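PDB 7M0O: 3-phosphoshikimate 1-carboxyvinyltransferase from Streptomyces sviceus, which probably catalyses transfer of the enolpyruvyl group of phosphoenolpyruvate to the 5-hydroxyl of shikimate-3-phosphate, the sixth step of the pathway to chorismate. Local coordinates for residues 86-100 and 131-143. Residues are numbered along the deposited sequence; the frame is centred on the assembly and turned at random.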
loop_
_atom_site.group_PDB
_atom_site.type_symbol
_atom_site.label_atom_id
_atom_site.label_comp_id
_atom_site.label_asym_id
_atom_site.label_seq_id
_atom_site.Cartn_x
_atom_site.Cartn_y
_atom_site.Cartn_z
ATOM N N PRO A 86 13.090 -11.302 -9.838
ATOM C CA PRO A 86 14.532 -11.615 -9.812
ATOM C C PRO A 86 15.017 -12.066 -8.456
ATOM O O PRO A 86 15.934 -12.896 -8.371
ATOM C CB PRO A 86 15.184 -10.295 -10.229
ATOM C CG PRO A 86 14.119 -9.613 -11.073
ATOM C CD PRO A 86 12.834 -9.950 -10.375
ATOM N N THR A 87 14.427 -11.527 -7.391
ATOM C CA THR A 87 14.806 -11.936 -6.038
ATOM C C THR A 87 14.441 -13.394 -5.776
ATOM O O THR A 87 15.263 -14.177 -5.279
ATOM C CB THR A 87 14.126 -11.029 -5.014
ATOM O OG1 THR A 87 14.516 -9.671 -5.216
ATOM C CG2 THR A 87 14.475 -11.470 -3.574
ATOM N N LEU A 88 13.189 -13.767 -6.055
ATOM C CA LEU A 88 12.774 -15.166 -5.954
ATOM C C LEU A 88 13.664 -16.084 -6.777
ATOM O O LEU A 88 14.068 -17.161 -6.323
ATOM C CB LEU A 88 11.333 -15.313 -6.436
ATOM C CG LEU A 88 10.240 -15.013 -5.430
ATOM C CD1 LEU A 88 8.918 -14.835 -6.192
ATOM C CD2 LEU A 88 10.144 -16.156 -4.413
ATOM N N ALA A 89 13.937 -15.695 -8.019
ATOM C CA ALA A 89 14.757 -16.541 -8.876
ATOM C C ALA A 89 16.170 -16.671 -8.328
ATOM O O ALA A 89 16.766 -17.754 -8.397
ATOM C CB ALA A 89 14.776 -15.982 -10.297
ATOM N N ALA A 90 16.725 -15.583 -7.783
ATOM C CA ALA A 90 18.095 -15.623 -7.264
ATOM C C ALA A 90 18.249 -16.651 -6.154
ATOM O O ALA A 90 19.343 -17.211 -5.971
ATOM C CB ALA A 90 18.510 -14.250 -6.739
ATOM N N ALA A 91 17.182 -16.908 -5.399
ATOM C CA ALA A 91 17.253 -17.915 -4.352
ATOM C C ALA A 91 17.142 -19.336 -4.887
ATOM O O ALA A 91 17.380 -20.278 -4.128
ATOM C CB ALA A 91 16.154 -17.685 -3.319
ATOM N N GLY A 92 16.774 -19.506 -6.152
ATOM C CA GLY A 92 16.627 -20.801 -6.792
ATOM C C GLY A 92 17.862 -21.204 -7.578
ATOM O O GLY A 92 18.979 -20.764 -7.295
ATOM N N HIS A 93 17.653 -22.037 -8.598
ATOM C CA HIS A 93 18.747 -22.714 -9.289
ATOM C C HIS A 93 18.404 -22.824 -10.771
ATOM O O HIS A 93 17.554 -23.629 -11.161
ATOM C CB HIS A 93 18.990 -24.092 -8.660
ATOM C CG HIS A 93 19.043 -24.060 -7.161
ATOM N ND1 HIS A 93 20.226 -23.963 -6.456
ATOM C CD2 HIS A 93 18.053 -24.076 -6.234
ATOM C CE1 HIS A 93 19.964 -23.926 -5.161
ATOM N NE2 HIS A 93 18.653 -23.988 -4.998
ATOM N N GLY A 94 19.071 -22.032 -11.596
ATOM C CA GLY A 94 18.800 -22.035 -13.019
ATOM C C GLY A 94 19.330 -20.758 -13.641
ATOM O O GLY A 94 20.034 -19.988 -12.999
ATOM N N THR A 95 18.984 -20.559 -14.913
ATOM C CA THR A 95 19.418 -19.375 -15.664
ATOM C C THR A 95 18.201 -18.580 -16.124
ATOM O O THR A 95 17.395 -19.085 -16.909
ATOM C CB THR A 95 20.287 -19.758 -16.862
ATOM O OG1 THR A 95 21.310 -20.665 -16.438
ATOM C CG2 THR A 95 20.931 -18.519 -17.460
ATOM N N TYR A 96 18.072 -17.340 -15.643
ATOM C CA TYR A 96 16.838 -16.567 -15.808
ATOM C C TYR A 96 17.146 -15.195 -16.393
ATOM O O TYR A 96 17.858 -14.392 -15.778
ATOM C CB TYR A 96 16.106 -16.448 -14.465
ATOM C CG TYR A 96 15.923 -17.810 -13.829
ATOM C CD1 TYR A 96 15.054 -18.735 -14.390
ATOM C CD2 TYR A 96 16.664 -18.200 -12.706
ATOM C CE1 TYR A 96 14.884 -19.993 -13.841
ATOM C CE2 TYR A 96 16.489 -19.449 -12.148
ATOM C CZ TYR A 96 15.606 -20.346 -12.727
ATOM O OH TYR A 96 15.429 -21.601 -12.187
ATOM N N ARG A 97 16.583 -14.925 -17.572
ATOM C CA ARG A 97 16.809 -13.678 -18.301
ATOM C C ARG A 97 15.577 -12.790 -18.144
ATOM O O ARG A 97 14.501 -13.114 -18.659
ATOM C CB ARG A 97 17.106 -13.963 -19.773
ATOM C CG ARG A 97 18.397 -14.732 -19.994
ATOM C CD ARG A 97 18.553 -15.187 -21.439
ATOM N NE ARG A 97 17.549 -16.186 -21.788
ATOM C CZ ARG A 97 17.690 -17.491 -21.581
ATOM N NH1 ARG A 97 18.805 -17.963 -21.030
ATOM N NH2 ARG A 97 16.714 -18.324 -21.924
ATOM N N PHE A 98 15.734 -11.673 -17.433
ATOM C CA PHE A 98 14.635 -10.753 -17.163
ATOM C C PHE A 98 14.689 -9.549 -18.095
ATOM O O PHE A 98 15.762 -9.084 -18.488
ATOM C CB PHE A 98 14.683 -10.278 -15.706
ATOM C CG PHE A 98 14.359 -11.358 -14.710
ATOM C CD1 PHE A 98 15.357 -12.133 -14.141
ATOM C CD2 PHE A 98 13.044 -11.582 -14.324
ATOM C CE1 PHE A 98 15.049 -13.133 -13.220
ATOM C CE2 PHE A 98 12.735 -12.579 -13.398
ATOM C CZ PHE A 98 13.747 -13.355 -12.851
ATOM N N ASP A 99 13.510 -9.052 -18.453
ATOM C CA ASP A 99 13.398 -7.809 -19.196
ATOM C C ASP A 99 12.104 -7.126 -18.767
ATOM O O ASP A 99 11.250 -7.724 -18.110
ATOM C CB ASP A 99 13.440 -8.046 -20.720
ATOM C CG ASP A 99 13.856 -6.814 -21.481
ATOM O OD1 ASP A 99 14.203 -5.802 -20.826
ATOM O OD2 ASP A 99 13.820 -6.853 -22.735
ATOM N N ALA A 100 11.965 -5.859 -19.130
ATOM C CA ALA A 100 10.753 -5.121 -18.803
ATOM C C ALA A 100 10.341 -4.305 -20.023
ATOM O O ALA A 100 11.007 -4.316 -21.051
ATOM C CB ALA A 100 10.978 -4.252 -17.561
ATOM N N HIS A 131 19.693 -1.600 -14.227
ATOM C CA HIS A 131 18.494 -1.649 -15.059
ATOM C C HIS A 131 18.240 -3.052 -15.607
ATOM O O HIS A 131 19.167 -3.839 -15.813
ATOM C CB HIS A 131 18.624 -0.682 -16.247
ATOM C CG HIS A 131 18.760 0.753 -15.851
ATOM N ND1 HIS A 131 17.761 1.674 -16.068
ATOM C CD2 HIS A 131 19.776 1.431 -15.265
ATOM C CE1 HIS A 131 18.145 2.855 -15.617
ATOM N NE2 HIS A 131 19.369 2.740 -15.136
ATOM N N HIS A 132 16.967 -3.355 -15.847
ATOM C CA HIS A 132 16.609 -4.388 -16.811
ATOM C C HIS A 132 17.019 -3.952 -18.223
ATOM O O HIS A 132 17.010 -2.762 -18.540
ATOM C CB HIS A 132 15.103 -4.657 -16.768
ATOM C CG HIS A 132 14.672 -5.414 -15.550
ATOM N ND1 HIS A 132 14.761 -6.789 -15.468
ATOM C CD2 HIS A 132 14.190 -4.995 -14.355
ATOM C CE1 HIS A 132 14.337 -7.183 -14.278
ATOM N NE2 HIS A 132 13.987 -6.115 -13.584
ATOM N N PRO A 133 17.375 -4.900 -19.103
ATOM C CA PRO A 133 17.388 -6.352 -18.896
ATOM C C PRO A 133 18.549 -6.805 -18.008
ATOM O O PRO A 133 19.605 -6.171 -17.966
ATOM C CB PRO A 133 17.520 -6.905 -20.327
ATOM C CG PRO A 133 18.168 -5.811 -21.092
ATOM C CD PRO A 133 17.649 -4.536 -20.506
ATOM N N LEU A 134 18.328 -7.894 -17.277
ATOM C CA LEU A 134 19.376 -8.464 -16.442
ATOM C C LEU A 134 19.218 -9.972 -16.405
ATOM O O LEU A 134 18.117 -10.507 -16.585
ATOM C CB LEU A 134 19.346 -7.885 -15.028
ATOM C CG LEU A 134 18.030 -8.017 -14.263
ATOM C CD1 LEU A 134 18.022 -9.328 -13.453
ATOM C CD2 LEU A 134 17.825 -6.828 -13.351
ATOM N N THR A 135 20.319 -10.655 -16.135
ATOM C CA THR A 135 20.358 -12.108 -16.193
ATOM C C THR A 135 20.863 -12.651 -14.862
ATOM O O THR A 135 21.913 -12.218 -14.382
ATOM C CB THR A 135 21.248 -12.553 -17.356
ATOM O OG1 THR A 135 20.666 -12.079 -18.580
ATOM C CG2 THR A 135 21.374 -14.076 -17.409
ATOM N N VAL A 136 20.112 -13.583 -14.269
ATOM C CA VAL A 136 20.503 -14.251 -13.025
ATOM C C VAL A 136 20.862 -15.701 -13.318
ATOM O O VAL A 136 19.995 -16.504 -13.694
ATOM C CB VAL A 136 19.395 -14.201 -11.962
ATOM C CG1 VAL A 136 19.888 -14.874 -10.660
ATOM C CG2 VAL A 136 18.909 -12.773 -11.716
ATOM N N ARG A 137 22.127 -16.051 -13.093
ATOM C CA ARG A 137 22.578 -17.444 -13.078
ATOM C C ARG A 137 22.539 -17.907 -11.628
ATOM O O ARG A 137 23.521 -17.799 -10.891
ATOM C CB ARG A 137 23.966 -17.561 -13.690
ATOM C CG ARG A 137 23.986 -17.201 -15.186
ATOM C CD ARG A 137 25.384 -16.815 -15.690
ATOM N NE ARG A 137 25.477 -16.775 -17.153
ATOM C CZ ARG A 137 25.171 -15.723 -17.914
ATOM N NH1 ARG A 137 24.743 -14.599 -17.363
ATOM N NH2 ARG A 137 25.297 -15.794 -19.238
ATOM N N ALA A 138 21.376 -18.412 -11.214
ATOM C CA ALA A 138 21.075 -18.654 -9.808
ATOM C C ALA A 138 21.627 -19.997 -9.332
ATOM O O ALA A 138 21.589 -20.997 -10.059
ATOM C CB ALA A 138 19.553 -18.611 -9.598
ATOM N N ALA A 139 22.127 -20.009 -8.093
ATOM C CA ALA A 139 22.547 -21.234 -7.414
ATOM C C ALA A 139 22.285 -21.107 -5.914
ATOM O O ALA A 139 23.111 -21.505 -5.086
ATOM C CB ALA A 139 24.022 -21.538 -7.679
ATOM N N GLY A 140 21.131 -20.549 -5.550
ATOM C CA GLY A 140 20.817 -20.260 -4.166
ATOM C C GLY A 140 21.602 -19.104 -3.580
ATOM O O GLY A 140 22.514 -18.567 -4.229
ATOM N N VAL A 141 21.250 -18.713 -2.353
ATOM C CA VAL A 141 21.917 -17.639 -1.622
ATOM C C VAL A 141 22.366 -18.188 -0.277
ATOM O O VAL A 141 21.540 -18.694 0.494
ATOM C CB VAL A 141 20.990 -16.427 -1.432
ATOM C CG1 VAL A 141 21.689 -15.375 -0.606
ATOM C CG2 VAL A 141 20.555 -15.874 -2.792
ATOM N N GLU A 142 23.669 -18.087 0.005
ATOM C CA GLU A 142 24.208 -18.623 1.253
ATOM C C GLU A 142 23.644 -17.883 2.455
ATOM O O GLU A 142 23.165 -18.503 3.411
ATOM C CB GLU A 142 25.730 -18.536 1.245
ATOM C CG GLU A 142 26.382 -19.215 2.456
ATOM C CD GLU A 142 26.136 -20.728 2.490
ATOM O OE1 GLU A 142 25.974 -21.346 1.417
ATOM O OE2 GLU A 142 26.112 -21.308 3.598
ATOM N N GLY A 143 23.694 -16.561 2.424
ATOM C CA GLY A 143 23.216 -15.741 3.515
ATOM C C GLY A 143 24.329 -15.009 4.236
ATOM O O GLY A 143 25.423 -14.793 3.713
HETATM O O HOH W 1 21.954 -17.409 -6.694
HETATM O O HOH W 2 18.743 -20.084 -1.546
HETATM O O HOH W 3 18.276 -10.445 -19.676
#
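His132 holds CG anti to its carbonyl carbon (chi1 -73°), swinging the imidazole so that its edge meets CB of Phe98, 3.4 Å from His132 CE1; the same kind of torsion at Phe98 turns its phenyl ring toward Leu134 and Val136. Leu134 instead tucks CG between its backbone N and carbonyl carbon (chi1 56°); from there its CD1 branch reaches Phe98 CD1 at 3.9 Å, while CD2 lies over one face of the His132 ring. Pro86 CG sits 3.8 Å above the plane of the Phe98 phenyl ring, over its centre, and Val136 CG2 meets Phe98 CE1 obliquely. With an alanine in place of Phe98, Pro86 CG and the methyls of Leu134 and Val136 would probably lose their common partner, opening a gap between helix and sheet. The imidazole is held by its NE2, bonded to the carbonyl of Ala82, whereas the buried ND1 has no polar partner.

Helix 79-90 is the connection of a beta-alpha-beta crossover from strand 70-74 to its parallel neighbour 95-99 in a mixed four-stranded sheet of this EPSP synthase, with 134-139 antiparallel on the other side of 95-99. Paired backbone bonds at Tyr96 and Val136 fix the register, the straighter running from Val136 N to Tyr96 O (2.8 Å, 168° at the hydrogen). On the face bearing Thr95 and Arg97, Arg97 CG lies alongside Thr135, and its guanidinium turns away to Asp72 and Glu70.

Toward the corner at Gly94, Ala138 CB is wedged against two carbonyls, 3.2 Å from both Ala89 O and Gly92 O. Gly140 N donates to Gly92 O at 2.8 Å, and water 1 bridges Ala90 O, Ala139 N and Gly140 O.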